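Local coordinates for aminopeptidase N family protein (Idiomarina loihiensis L2TR, PDB 4FGM), which probably acts as a zinc-dependent aminopeptidase of the M61 family, holding a zinc ion with a bound maleic acid close by, at residues 483-488 against 561-566; 523-528 against 547-552; 179-184 against 207-212; 220-225 against 239-244. All coordinates share one frame; numbering follows the deposited sequence.

Contact 1: residues 483-488 against 561-566; sequences ARVNFG and LTWQEP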
loop_
_atom_site.group_PDB
_atom_site.type_symbol
_atom_site.label_atom_id
_atom_site.label_comp_id
_atom_site.label_asym_id
_atom_site.label_seq_id
_atom_site.Cartn_x
_atom_site.Cartn_y
_atom_site.Cartn_z
ATOM N N ALA A 483 -2.494 30.273 8.274
ATOM C CA ALA A 483 -3.371 30.548 9.404
ATOM C C ALA A 483 -2.606 31.050 10.623
ATOM O O ALA A 483 -1.462 30.649 10.856
ATOM C CB ALA A 483 -4.158 29.292 9.761
ATOM N N ARG A 484 -3.238 31.931 11.393
ATOM C CA ARG A 484 -2.615 32.482 12.587
ATOM C C ARG A 484 -2.852 31.551 13.771
ATOM O O ARG A 484 -2.045 31.491 14.700
ATOM C CB ARG A 484 -3.189 33.864 12.886
ATOM C CG ARG A 484 -2.126 34.944 13.109
ATOM C CD ARG A 484 -2.230 36.049 12.062
ATOM N NE ARG A 484 -3.563 36.096 11.459
ATOM C CZ ARG A 484 -3.919 36.946 10.501
ATOM N NH1 ARG A 484 -3.059 37.857 10.056
ATOM N NH2 ARG A 484 -5.119 36.857 9.948
ATOM N N VAL A 485 -3.966 30.829 13.744
ATOM C CA VAL A 485 -4.273 29.886 14.824
ATOM C C VAL A 485 -4.850 28.598 14.252
ATOM O O VAL A 485 -5.275 28.561 13.086
ATOM C CB VAL A 485 -5.339 30.451 15.805
ATOM C CG1 VAL A 485 -4.871 31.776 16.363
ATOM C CG2 VAL A 485 -6.683 30.637 15.073
ATOM N N ASN A 486 -4.807 27.528 15.041
ATOM C CA ASN A 486 -5.411 26.269 14.617
ATOM C C ASN A 486 -5.706 25.372 15.809
ATOM O O ASN A 486 -5.178 25.559 16.905
ATOM C CB ASN A 486 -4.573 25.527 13.557
ATOM C CG ASN A 486 -3.290 24.954 14.093
ATOM O OD1 ASN A 486 -3.038 24.951 15.292
ATOM N ND2 ASN A 486 -2.467 24.452 13.190
ATOM N N PHE A 487 -6.587 24.411 15.601
ATOM C CA PHE A 487 -6.985 23.517 16.668
ATOM C C PHE A 487 -5.905 22.593 17.154
ATOM O O PHE A 487 -5.873 22.242 18.331
ATOM C CB PHE A 487 -8.169 22.666 16.217
ATOM C CG PHE A 487 -9.457 23.417 16.147
ATOM C CD1 PHE A 487 -10.137 23.750 17.308
ATOM C CD2 PHE A 487 -10.000 23.776 14.920
ATOM C CE1 PHE A 487 -11.342 24.436 17.246
ATOM C CE2 PHE A 487 -11.205 24.463 14.849
ATOM C CZ PHE A 487 -11.877 24.789 16.011
ATOM N N GLY A 488 -5.008 22.214 16.258
ATOM C CA GLY A 488 -3.999 21.248 16.634
ATOM C C GLY A 488 -4.796 19.949 16.620
ATOM O O GLY A 488 -4.648 19.090 17.490
ATOM N N LEU A 561 -11.245 27.311 25.133
ATOM C CA LEU A 561 -10.036 27.051 24.366
ATOM C C LEU A 561 -9.195 28.310 24.144
ATOM O O LEU A 561 -9.712 29.384 23.811
ATOM C CB LEU A 561 -10.409 26.408 23.019
ATOM C CG LEU A 561 -9.295 26.084 22.021
ATOM C CD1 LEU A 561 -9.788 25.023 21.056
ATOM C CD2 LEU A 561 -8.863 27.346 21.267
ATOM N N THR A 562 -7.892 28.177 24.349
ATOM C CA THR A 562 -6.988 29.298 24.142
ATOM C C THR A 562 -6.070 28.930 22.993
ATOM O O THR A 562 -5.328 27.955 23.073
ATOM C CB THR A 562 -6.149 29.599 25.397
ATOM O OG1 THR A 562 -7.023 29.878 26.498
ATOM C CG2 THR A 562 -5.257 30.817 25.149
ATOM N N TRP A 563 -6.137 29.711 21.920
ATOM C CA TRP A 563 -5.331 29.452 20.732
ATOM C C TRP A 563 -3.851 29.563 21.018
ATOM O O TRP A 563 -3.378 30.608 21.461
ATOM C CB TRP A 563 -5.697 30.429 19.615
ATOM C CG TRP A 563 -7.134 30.377 19.233
ATOM C CD1 TRP A 563 -8.100 31.289 19.544
ATOM C CD2 TRP A 563 -7.779 29.347 18.471
ATOM N NE1 TRP A 563 -9.308 30.895 19.017
ATOM C CE2 TRP A 563 -9.139 29.707 18.354
ATOM C CE3 TRP A 563 -7.337 28.158 17.873
ATOM C CZ2 TRP A 563 -10.066 28.913 17.669
ATOM C CZ3 TRP A 563 -8.257 27.369 17.193
ATOM C CH2 TRP A 563 -9.606 27.752 17.094
ATOM N N GLN A 564 -3.122 28.484 20.760
ATOM C CA GLN A 564 -1.682 28.473 20.978
ATOM C C GLN A 564 -0.983 29.013 19.746
ATOM O O GLN A 564 -1.619 29.322 18.738
ATOM C CB GLN A 564 -1.166 27.048 21.213
ATOM C CG GLN A 564 -1.529 26.409 22.530
ATOM C CD GLN A 564 -0.967 24.994 22.641
ATOM O OE1 GLN A 564 -0.398 24.458 21.683
ATOM N NE2 GLN A 564 -1.131 24.382 23.805
ATOM N N GLU A 565 0.336 29.129 19.843
ATOM C CA GLU A 565 1.146 29.569 18.720
ATOM C C GLU A 565 1.173 28.294 17.873
ATOM O O GLU A 565 1.802 27.304 18.250
ATOM C CB GLU A 565 2.554 29.928 19.200
ATOM C CG GLU A 565 3.441 30.533 18.130
ATOM C CD GLU A 565 2.919 31.866 17.627
ATOM O OE1 GLU A 565 2.828 32.814 18.440
ATOM O OE2 GLU A 565 2.597 31.965 16.422
ATOM N N PRO A 566 0.474 28.293 16.727
ATOM C CA PRO A 566 0.430 27.113 15.857
ATOM C C PRO A 566 1.774 26.624 15.335
ATOM O O PRO A 566 2.709 27.401 15.145
ATOM C CB PRO A 566 -0.503 27.551 14.735
ATOM C CG PRO A 566 -0.197 29.000 14.618
ATOM C CD PRO A 566 -0.158 29.446 16.066
#
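Trp563 lies at the centre of this contact, its indole covered on one face by Val485 and met at its rim by Asn486 and Phe487 of the same loop. CG2 of Val485 sits over the six-membered ring, 4.0 Å from its centroid and 20° off the normal, a CH-pi contact, while CD2 of Leu561, from the tryptophan's own segment, covers the opposite face. Branching at CB suits Val485 here: CG1 meets Trp563 CB at 3.6 Å while CG2 rides on the ring. With CG anti to its carbonyl carbon (chi1 -58°), Trp563 sends its indole along the loop, where CE3 comes 3.5 Å from Asn486 O near the ring plane. Farther out, CH2 of Trp563 approaches CE1 of Phe487 at 3.7 Å. Here the indole edge is directed at the flat apolar face that phenylalanine offers, a T-shaped pair with the planes 60° apart. Leu561 CD1 also reaches Phe487 CD1, at 4.0 Å. An alanine in place of Trp563 would probably open a gap between Val485 and Leu561 and leave the Phe487 face without its aromatic partner. Pro566, a compact ring with no N-H to satisfy, packs at the other end, its CD 3.1 Å from Arg484 O and its CB 3.7 Å from Asn486 OD1. No hydrogen bond joins the two segments. The loop leads into strand 489-494, and Trp563 follows directly on strand 555-562; Tyr540 stacks on Trp563, Leu561 touches Ala512 of helix 508-512 and Ile548 of strand 545-552, and Phe487 leans on Ile520 and Ile523 of strand 519-523.

Contact 2: residues 523-528 against 547-552; sequences IDHLQA and TIHAFR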
loop_
_atom_site.group_PDB
_atom_site.type_symbol
_atom_site.label_atom_id
_atom_site.label_comp_id
_atom_site.label_asym_id
_atom_site.label_seq_id
_atom_site.Cartn_x
_atom_site.Cartn_y
_atom_site.Cartn_z
ATOM N N ILE A 523 -18.215 27.773 17.748
ATOM C CA ILE A 523 -16.948 28.353 18.170
ATOM C C ILE A 523 -17.279 29.807 18.499
ATOM O O ILE A 523 -17.828 30.525 17.663
ATOM C CB ILE A 523 -15.896 28.298 17.037
ATOM C CG1 ILE A 523 -15.552 26.838 16.718
ATOM C CG2 ILE A 523 -14.632 29.053 17.457
ATOM C CD1 ILE A 523 -14.869 26.660 15.381
ATOM N N ASP A 524 -16.966 30.230 19.720
ATOM C CA ASP A 524 -17.251 31.595 20.157
ATOM C C ASP A 524 -18.755 31.896 19.999
ATOM O O ASP A 524 -19.149 33.018 19.678
ATOM C CB ASP A 524 -16.428 32.596 19.336
ATOM C CG ASP A 524 -16.173 33.890 20.081
ATOM O OD1 ASP A 524 -16.690 34.040 21.212
ATOM O OD2 ASP A 524 -15.451 34.757 19.540
ATOM N N HIS A 525 -19.581 30.876 20.219
ATOM C CA HIS A 525 -21.036 30.989 20.113
ATOM C C HIS A 525 -21.550 31.110 18.684
ATOM O O HIS A 525 -22.721 31.406 18.472
ATOM C CB HIS A 525 -21.534 32.172 20.948
ATOM C CG HIS A 525 -21.081 32.120 22.371
ATOM N ND1 HIS A 525 -21.645 31.269 23.298
ATOM C CD2 HIS A 525 -20.069 32.754 23.010
ATOM C CE1 HIS A 525 -20.999 31.380 24.444
ATOM N NE2 HIS A 525 -20.036 32.274 24.297
ATOM N N LEU A 526 -20.682 30.873 17.708
ATOM C CA LEU A 526 -21.081 30.942 16.305
ATOM C C LEU A 526 -21.091 29.555 15.669
ATOM O O LEU A 526 -20.181 28.749 15.873
ATOM C CB LEU A 526 -20.140 31.866 15.531
ATOM C CG LEU A 526 -20.189 33.334 15.956
ATOM C CD1 LEU A 526 -19.204 34.149 15.129
ATOM C CD2 LEU A 526 -21.616 33.864 15.768
ATOM N N GLN A 527 -22.132 29.273 14.898
ATOM C CA GLN A 527 -22.253 27.968 14.255
ATOM C C GLN A 527 -21.010 27.588 13.454
ATOM O O GLN A 527 -20.582 28.320 12.566
ATOM C CB GLN A 527 -23.478 27.944 13.344
ATOM C CG GLN A 527 -23.741 26.603 12.695
ATOM C CD GLN A 527 -25.038 26.597 11.922
ATOM O OE1 GLN A 527 -25.527 27.647 11.518
ATOM N NE2 GLN A 527 -25.594 25.416 11.698
ATOM N N ALA A 528 -20.435 26.436 13.772
ATOM C CA ALA A 528 -19.245 25.963 13.079
ATOM C C ALA A 528 -19.626 25.037 11.930
ATOM O O ALA A 528 -20.290 24.027 12.135
ATOM C CB ALA A 528 -18.335 25.229 14.064
ATOM N N THR A 547 -15.019 30.144 23.617
ATOM C CA THR A 547 -15.746 29.019 24.159
ATOM C C THR A 547 -16.070 28.085 23.001
ATOM O O THR A 547 -16.398 28.537 21.906
ATOM C CB THR A 547 -17.037 29.496 24.848
ATOM O OG1 THR A 547 -16.686 30.294 25.983
ATOM C CG2 THR A 547 -17.881 28.311 25.310
ATOM N N ILE A 548 -15.946 26.785 23.236
ATOM C CA ILE A 548 -16.241 25.808 22.199
ATOM C C ILE A 548 -17.399 24.956 22.681
ATOM O O ILE A 548 -17.414 24.534 23.838
ATOM C CB ILE A 548 -15.061 24.842 21.946
ATOM C CG1 ILE A 548 -13.805 25.610 21.523
ATOM C CG2 ILE A 548 -15.479 23.790 20.906
ATOM C CD1 ILE A 548 -13.918 26.318 20.208
ATOM N N HIS A 549 -18.371 24.715 21.811
ATOM C CA HIS A 549 -19.490 23.862 22.172
ATOM C C HIS A 549 -19.352 22.640 21.282
ATOM O O HIS A 549 -19.311 22.762 20.052
ATOM C CB HIS A 549 -20.834 24.543 21.915
ATOM C CG HIS A 549 -21.166 25.615 22.902
ATOM N ND1 HIS A 549 -20.869 26.944 22.687
ATOM C CD2 HIS A 549 -21.771 25.559 24.113
ATOM C CE1 HIS A 549 -21.277 27.658 23.720
ATOM N NE2 HIS A 549 -21.828 26.841 24.600
ATOM N N ALA A 550 -19.273 21.465 21.890
ATOM C CA ALA A 550 -19.110 20.266 21.102
ATOM C C ALA A 550 -19.767 19.093 21.767
ATOM O O ALA A 550 -19.892 19.025 22.986
ATOM C CB ALA A 550 -17.637 19.987 20.892
ATOM N N PHE A 551 -20.195 18.165 20.939
ATOM C CA PHE A 551 -20.839 16.964 21.431
ATOM C C PHE A 551 -19.884 15.800 21.574
ATOM O O PHE A 551 -19.069 15.550 20.641
ATOM C CB PHE A 551 -21.920 16.494 20.472
ATOM C CG PHE A 551 -23.212 17.200 20.618
ATOM C CD1 PHE A 551 -23.987 16.997 21.755
ATOM C CD2 PHE A 551 -23.674 18.053 19.616
ATOM C CE1 PHE A 551 -25.207 17.635 21.899
ATOM C CE2 PHE A 551 -24.890 18.700 19.747
ATOM C CZ PHE A 551 -25.664 18.491 20.887
ATOM N N ARG A 552 -19.911 15.123 22.729
ATOM C CA ARG A 552 -19.083 13.922 22.866
ATOM C C ARG A 552 -20.279 12.944 22.958
ATOM O O ARG A 552 -21.081 12.984 23.928
ATOM C CB ARG A 552 -18.249 13.880 24.152
ATOM C CG ARG A 552 -17.642 12.470 24.319
ATOM C CD ARG A 552 -16.385 12.532 25.171
ATOM N NE ARG A 552 -15.450 13.514 24.617
ATOM C CZ ARG A 552 -14.538 14.152 25.350
ATOM N NH1 ARG A 552 -14.433 13.904 26.669
ATOM N NH2 ARG A 552 -13.755 15.066 24.786
HETATM O O HOH W 1 -16.201 32.725 23.621
HETATM O O HOH W 2 -19.168 28.307 21.154
#
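Ile523 and Ile548 form an antiparallel non-hydrogen-bonded pair next to the type I' beta turn, Ile523 to Leu526, that links strands 519-523 and 526-527 in the antiparallel sheet of what is probably the PDZ domain. Their side chains lie side by side and point the same way from the sheet; CD1 of Ile548 meets both CG1 and CG2 of Ile523 at 3.9 Å. Branched isoleucines suit this buried face, where Ile523 also touches Phe487 and Ile548 touches Ile520. The turn's polar residues take the outer side. The His525 and His549 rings meet obliquely, their planes 58° apart, and His525 ND1 comes 3.7 Å from His549 CE1, near the plane of the His549 ring. With CG anti to its carbonyl carbon (chi1 -54°), His525 swings its imidazole from the turn toward strand 545-552, so that both ND1 and CE1 lie near His549 CE1. NE2 of His525 then passes obliquely by Thr547 CB, at 4.1 Å. Backbone and water tie the same region: Asp524 N donates to Thr547 O at 2.8 Å, with an N-H...O angle of 155°. The carboxylate of Asp524 links the turn to its surroundings, OD2 bonding to the hydroxyl of Tyr540 and OD1, through a water, to Thr547 N. A second water accepts from His525 N, donates to Thr547 O and lies 2.7 Å from His549 ND1 in the plane of that ring.

Contact 3: residues 179-184 against 207-212; sequences IAHGIK and ICETQI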
loop_
_atom_site.group_PDB
_atom_site.type_symbol
_atom_site.label_atom_id
_atom_site.label_comp_id
_atom_site.label_asym_id
_atom_site.label_seq_id
_atom_site.Cartn_x
_atom_site.Cartn_y
_atom_site.Cartn_z
ATOM N N ILE A 179 4.303 -2.558 -24.379
ATOM C CA ILE A 179 5.576 -3.218 -24.122
ATOM C C ILE A 179 6.638 -2.291 -23.551
ATOM O O ILE A 179 6.724 -1.116 -23.898
ATOM C CB ILE A 179 6.134 -3.915 -25.405
ATOM C CG1 ILE A 179 6.884 -2.915 -26.280
ATOM C CG2 ILE A 179 4.995 -4.550 -26.201
ATOM C CD1 ILE A 179 8.399 -3.043 -26.177
ATOM N N ALA A 180 7.433 -2.839 -22.644
ATOM C CA ALA A 180 8.517 -2.104 -22.027
ATOM C C ALA A 180 9.722 -3.034 -22.131
ATOM O O ALA A 180 9.705 -4.144 -21.589
ATOM C CB ALA A 180 8.188 -1.798 -20.567
ATOM N N HIS A 181 10.754 -2.584 -22.843
ATOM C CA HIS A 181 11.962 -3.375 -23.049
ATOM C C HIS A 181 11.658 -4.798 -23.492
ATOM O O HIS A 181 12.125 -5.759 -22.886
ATOM C CB HIS A 181 12.813 -3.405 -21.781
ATOM C CG HIS A 181 13.541 -2.129 -21.520
ATOM N ND1 HIS A 181 13.489 -1.053 -22.384
ATOM C CD2 HIS A 181 14.345 -1.750 -20.499
ATOM C CE1 HIS A 181 14.228 -0.071 -21.905
ATOM N NE2 HIS A 181 14.759 -0.467 -20.761
ATOM N N GLY A 182 10.864 -4.921 -24.551
ATOM C CA GLY A 182 10.521 -6.223 -25.084
ATOM C C GLY A 182 9.648 -7.112 -24.218
ATOM O O GLY A 182 9.405 -8.265 -24.566
ATOM N N ILE A 183 9.171 -6.599 -23.091
ATOM C CA ILE A 183 8.320 -7.403 -22.225
ATOM C C ILE A 183 6.860 -6.967 -22.354
ATOM O O ILE A 183 6.566 -5.771 -22.424
ATOM C CB ILE A 183 8.787 -7.308 -20.751
ATOM C CG1 ILE A 183 10.219 -7.844 -20.638
ATOM C CG2 ILE A 183 7.848 -8.107 -19.842
ATOM C CD1 ILE A 183 10.741 -7.974 -19.205
ATOM N N LYS A 184 5.949 -7.936 -22.414
ATOM C CA LYS A 184 4.527 -7.618 -22.538
ATOM C C LYS A 184 3.916 -7.185 -21.212
ATOM O O LYS A 184 4.128 -7.819 -20.179
ATOM C CB LYS A 184 3.737 -8.812 -23.075
ATOM C CG LYS A 184 4.052 -9.181 -24.510
ATOM C CD LYS A 184 2.960 -10.057 -25.099
ATOM C CE LYS A 184 3.366 -10.575 -26.465
ATOM N NZ LYS A 184 3.874 -9.475 -27.328
ATOM N N ILE A 207 7.338 4.677 -17.270
ATOM C CA ILE A 207 7.673 4.348 -15.894
ATOM C C ILE A 207 8.324 2.963 -15.818
ATOM O O ILE A 207 9.385 2.795 -15.211
ATOM C CB ILE A 207 6.417 4.364 -15.006
ATOM C CG1 ILE A 207 5.854 5.788 -14.942
ATOM C CG2 ILE A 207 6.747 3.841 -13.623
ATOM C CD1 ILE A 207 4.473 5.880 -14.330
ATOM N N CYS A 208 7.689 1.980 -16.450
ATOM C CA CYS A 208 8.196 0.611 -16.443
ATOM C C CYS A 208 9.583 0.447 -17.065
ATOM O O CYS A 208 10.434 -0.257 -16.515
ATOM C CB CYS A 208 7.200 -0.318 -17.139
ATOM S SG CYS A 208 5.682 -0.574 -16.192
ATOM N N GLU A 209 9.814 1.079 -18.211
ATOM C CA GLU A 209 11.121 0.977 -18.842
ATOM C C GLU A 209 12.174 1.576 -17.920
ATOM O O GLU A 209 13.263 1.022 -17.766
ATOM C CB GLU A 209 11.121 1.665 -20.208
ATOM C CG GLU A 209 10.490 0.789 -21.279
ATOM C CD GLU A 209 10.393 1.457 -22.635
ATOM O OE1 GLU A 209 9.914 2.612 -22.700
ATOM O OE2 GLU A 209 10.775 0.814 -23.638
ATOM N N THR A 210 11.841 2.694 -17.283
ATOM C CA THR A 210 12.772 3.325 -16.357
ATOM C C THR A 210 13.163 2.345 -15.256
ATOM O O THR A 210 14.326 2.263 -14.871
ATOM C CB THR A 210 12.151 4.580 -15.724
ATOM O OG1 THR A 210 11.985 5.580 -16.733
ATOM C CG2 THR A 210 13.026 5.124 -14.628
ATOM N N GLN A 211 12.199 1.586 -14.755
ATOM C CA GLN A 211 12.500 0.640 -13.689
ATOM C C GLN A 211 13.329 -0.556 -14.166
ATOM O O GLN A 211 14.308 -0.938 -13.513
ATOM C CB GLN A 211 11.204 0.190 -13.001
ATOM C CG GLN A 211 10.531 1.351 -12.244
ATOM C CD GLN A 211 9.561 0.907 -11.158
ATOM O OE1 GLN A 211 9.806 -0.072 -10.450
ATOM N NE2 GLN A 211 8.463 1.650 -11.005
ATOM N N ILE A 212 12.956 -1.137 -15.305
ATOM C CA ILE A 212 13.704 -2.263 -15.845
ATOM C C ILE A 212 15.142 -1.823 -16.143
ATOM O O ILE A 212 16.087 -2.571 -15.901
ATOM C CB ILE A 212 13.054 -2.802 -17.129
ATOM C CG1 ILE A 212 11.679 -3.386 -16.804
ATOM C CG2 ILE A 212 13.937 -3.869 -17.743
ATOM C CD1 ILE A 212 10.826 -3.681 -18.027
#
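Ala180 and His181 form part of a type I' turn, Ala180 to Ile183, that joins strands 174-180 and 183-190 and packs on helix 197-215, the helix of the beta-alpha-beta unit that runs on to strand 222-230. Along the helix, Cys208 comes first, its CB touching Ala180 CB at 3.9 Å; the small alanine lets strand and helix approach closely. Glu209 follows and does several things at once. Its CG presses on Ala180 CB at 3.5 Å and also lies over one face of the His181 imidazole, 4.0 Å from the centroid, a CH-pi contact. With CG anti to the carbonyl carbon (chi1 -80°) and the chain extended beyond it, the carboxylate is carried to the turn, where OE2 accepts a weak hydrogen bond from His181 N at 3.5 Å, the carboxylate plane being 58° from that of the imidazole. An alanine here would probably leave His181 N without this acceptor and strip the aliphatic cover from one face of the imidazole. Ile212 finishes the walk, its branched side chain reaching from the helix onto the turn: its CD1 lies 4.1 Å from Ala180 CB and 4.5 Å from Ile183 CD1. Just beyond it, Ser213 OG is hydrogen-bonded to His181 NE2, so the ring is held from the helix at its far side too. CG2 of Ile212 meets that imidazole near the ring plane, 3.5 Å from His181 CD2.

Contact 4: residues 220-225 against 239-244; sequences FQSYTF and HRNSTA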
loop_
_atom_site.group_PDB
_atom_site.type_symbol
_atom_site.label_atom_id
_atom_site.label_comp_id
_atom_site.label_asym_id
_atom_site.label_seq_id
_atom_site.Cartn_x
_atom_site.Cartn_y
_atom_site.Cartn_z
ATOM N N PHE A 220 10.221 -10.991 -13.997
ATOM C CA PHE A 220 9.020 -11.600 -14.568
ATOM C C PHE A 220 9.113 -11.625 -16.094
ATOM O O PHE A 220 9.964 -10.955 -16.678
ATOM C CB PHE A 220 7.779 -10.800 -14.139
ATOM C CG PHE A 220 7.961 -9.302 -14.234
ATOM C CD1 PHE A 220 8.210 -8.545 -13.092
ATOM C CD2 PHE A 220 7.901 -8.656 -15.466
ATOM C CE1 PHE A 220 8.411 -7.162 -13.176
ATOM C CE2 PHE A 220 8.104 -7.274 -15.562
ATOM C CZ PHE A 220 8.354 -6.525 -14.413
ATOM N N GLN A 221 8.242 -12.393 -16.742
ATOM C CA GLN A 221 8.254 -12.459 -18.202
ATOM C C GLN A 221 7.130 -11.642 -18.827
ATOM O O GLN A 221 7.113 -11.413 -20.035
ATOM C CB GLN A 221 8.171 -13.906 -18.675
ATOM C CG GLN A 221 9.419 -14.705 -18.370
ATOM C CD GLN A 221 9.299 -16.141 -18.817
ATOM O OE1 GLN A 221 9.700 -16.498 -19.927
ATOM N NE2 GLN A 221 8.724 -16.978 -17.958
ATOM N N SER A 222 6.193 -11.211 -17.991
ATOM C CA SER A 222 5.069 -10.394 -18.430
ATOM C C SER A 222 4.495 -9.786 -17.156
ATOM O O SER A 222 4.735 -10.304 -16.065
ATOM C CB SER A 222 4.017 -11.243 -19.133
ATOM O OG SER A 222 3.358 -12.086 -18.213
ATOM N N TYR A 223 3.753 -8.692 -17.278
ATOM C CA TYR A 223 3.199 -8.068 -16.087
ATOM C C TYR A 223 1.819 -7.464 -16.330
ATOM O O TYR A 223 1.563 -6.882 -17.388
ATOM C CB TYR A 223 4.177 -7.012 -15.571
ATOM C CG TYR A 223 3.832 -6.461 -14.209
ATOM C CD1 TYR A 223 2.893 -5.440 -14.063
ATOM C CD2 TYR A 223 4.453 -6.957 -13.064
ATOM C CE1 TYR A 223 2.587 -4.924 -12.813
ATOM C CE2 TYR A 223 4.148 -6.449 -11.807
ATOM C CZ TYR A 223 3.217 -5.428 -11.690
ATOM O OH TYR A 223 2.955 -4.883 -10.454
ATOM N N THR A 224 0.935 -7.604 -15.344
ATOM C CA THR A 224 -0.428 -7.097 -15.471
ATOM C C THR A 224 -0.871 -6.212 -14.318
ATOM O O THR A 224 -0.731 -6.578 -13.147
ATOM C CB THR A 224 -1.452 -8.240 -15.540
ATOM O OG1 THR A 224 -0.910 -9.333 -16.290
ATOM C CG2 THR A 224 -2.741 -7.744 -16.202
ATOM N N PHE A 225 -1.423 -5.052 -14.657
ATOM C CA PHE A 225 -1.930 -4.127 -13.647
ATOM C C PHE A 225 -3.438 -4.354 -13.552
ATOM O O PHE A 225 -4.193 -3.838 -14.377
ATOM C CB PHE A 225 -1.654 -2.677 -14.050
ATOM C CG PHE A 225 -0.205 -2.284 -13.986
ATOM C CD1 PHE A 225 0.623 -2.432 -15.093
ATOM C CD2 PHE A 225 0.330 -1.758 -12.817
ATOM C CE1 PHE A 225 1.971 -2.040 -15.038
ATOM C CE2 PHE A 225 1.665 -1.369 -12.755
ATOM C CZ PHE A 225 2.489 -1.515 -13.865
ATOM N N HIS A 239 2.622 -8.195 -6.418
ATOM C CA HIS A 239 2.743 -9.622 -6.700
ATOM C C HIS A 239 3.900 -9.809 -7.682
ATOM O O HIS A 239 4.331 -8.846 -8.333
ATOM C CB HIS A 239 1.421 -10.164 -7.249
ATOM C CG HIS A 239 0.310 -10.122 -6.249
ATOM N ND1 HIS A 239 0.295 -10.919 -5.123
ATOM C CD2 HIS A 239 -0.780 -9.323 -6.159
ATOM C CE1 HIS A 239 -0.754 -10.610 -4.379
ATOM N NE2 HIS A 239 -1.422 -9.645 -4.986
ATOM N N ARG A 240 4.416 -11.036 -7.775
ATOM C CA ARG A 240 5.561 -11.313 -8.636
ATOM C C ARG A 240 5.449 -10.888 -10.092
ATOM O O ARG A 240 6.433 -10.441 -10.665
ATOM C CB ARG A 240 5.958 -12.789 -8.541
ATOM C CG ARG A 240 4.931 -13.793 -9.017
ATOM C CD ARG A 240 5.334 -15.178 -8.550
ATOM N NE ARG A 240 5.137 -15.331 -7.110
ATOM C CZ ARG A 240 5.521 -16.393 -6.411
ATOM N NH1 ARG A 240 6.132 -17.393 -7.022
ATOM N NH2 ARG A 240 5.276 -16.472 -5.109
ATOM N N ASN A 241 4.273 -10.998 -10.701
ATOM C CA ASN A 241 4.162 -10.571 -12.093
ATOM C C ASN A 241 2.850 -9.830 -12.367
ATOM O O ASN A 241 2.382 -9.739 -13.508
ATOM C CB ASN A 241 4.336 -11.773 -13.033
ATOM C CG ASN A 241 3.127 -12.703 -13.048
ATOM O OD1 ASN A 241 2.340 -12.738 -12.099
ATOM N ND2 ASN A 241 2.985 -13.473 -14.135
ATOM N N SER A 242 2.280 -9.278 -11.301
ATOM C CA SER A 242 1.032 -8.527 -11.391
ATOM C C SER A 242 0.800 -7.745 -10.101
ATOM O O SER A 242 1.546 -7.873 -9.120
ATOM C CB SER A 242 -0.149 -9.476 -11.591
ATOM O OG SER A 242 -0.402 -10.205 -10.404
ATOM N N THR A 243 -0.246 -6.933 -10.109
ATOM C CA THR A 243 -0.616 -6.171 -8.934
ATOM C C THR A 243 -2.114 -5.939 -8.990
ATOM O O THR A 243 -2.697 -5.857 -10.070
ATOM C CB THR A 243 0.132 -4.808 -8.851
ATOM O OG1 THR A 243 -0.239 -4.139 -7.638
ATOM C CG2 THR A 243 -0.204 -3.922 -10.038
ATOM N N ALA A 244 -2.736 -5.878 -7.819
ATOM C CA ALA A 244 -4.169 -5.627 -7.726
ATOM C C ALA A 244 -4.327 -4.215 -7.155
ATOM O O ALA A 244 -3.842 -3.910 -6.057
ATOM C CB ALA A 244 -4.834 -6.658 -6.811
HETATM O O HOH W 3 1.540 -11.025 -16.113
HETATM O O HOH W 4 3.869 -6.055 -8.283
#
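Tyr223 lays its ring against the backbone of Ser242, whose CA sits over one face at 3.9 Å from the centroid, 18° off the normal, as a CH-pi contact. The side chain gets there because CG is anti to the backbone N (chi1 -170°), which sends the ring across the neighbouring strand. Tyr223 OH lies 3.2 Å from Thr243 CB and is hydrogen-bonded at 2.6 Å to a water, which accepts from His239 N. Tyrosine thus pairs an apolar face with a polar tip. The methyl CG2 of Thr243 touches both aromatic side chains, Tyr223 at OH and Phe225 at CD2, the latter at 3.6 Å, while its OG1 bonds to Leu237 O. Asn241 packs CB on Phe220 CB and bonds through ND2 to Gly141 O. Parallel pairing holds the backbones: Thr224 N donates to Asn241 O at 3.2 Å, and Thr243 N to Thr224 O at 3.1 Å. Residues 222-225 and 242-244 run 10° apart in direction, within strands 222-230 and 242-248 of a mixed sheet. Strand 183-190 lies beyond 222-230, with His185 touching Tyr223, and helix 262-277, which bears the zinc-binding His273 and His277, packs on Tyr223, Phe225 and Thr243 through Tyr275, Cys271 and Glu274.

Contacts 3 and 4 come first along the chain and contacts 1 and 2 much later, in a region on the opposite side of the chain's centre. Contacts 3 and 4, with centres 12 Å apart, share the mixed sheet through the adjacent strands 183-190 and 222-230, and Lys184 O probably takes a hydrogen bond from Tyr223 N, 3.1 Å away; both pack against helix 262-277, which carries two zinc ligands. Contact 2 is nested inside the loop closed by contact 1, their centres 15 Å apart, and they touch through Phe487 CZ and Ile523 CD1 at 3.6 Å. The centres of contacts 1 and 3 are about 50 Å apart; contacts 1 and 2 lie away from the zinc site.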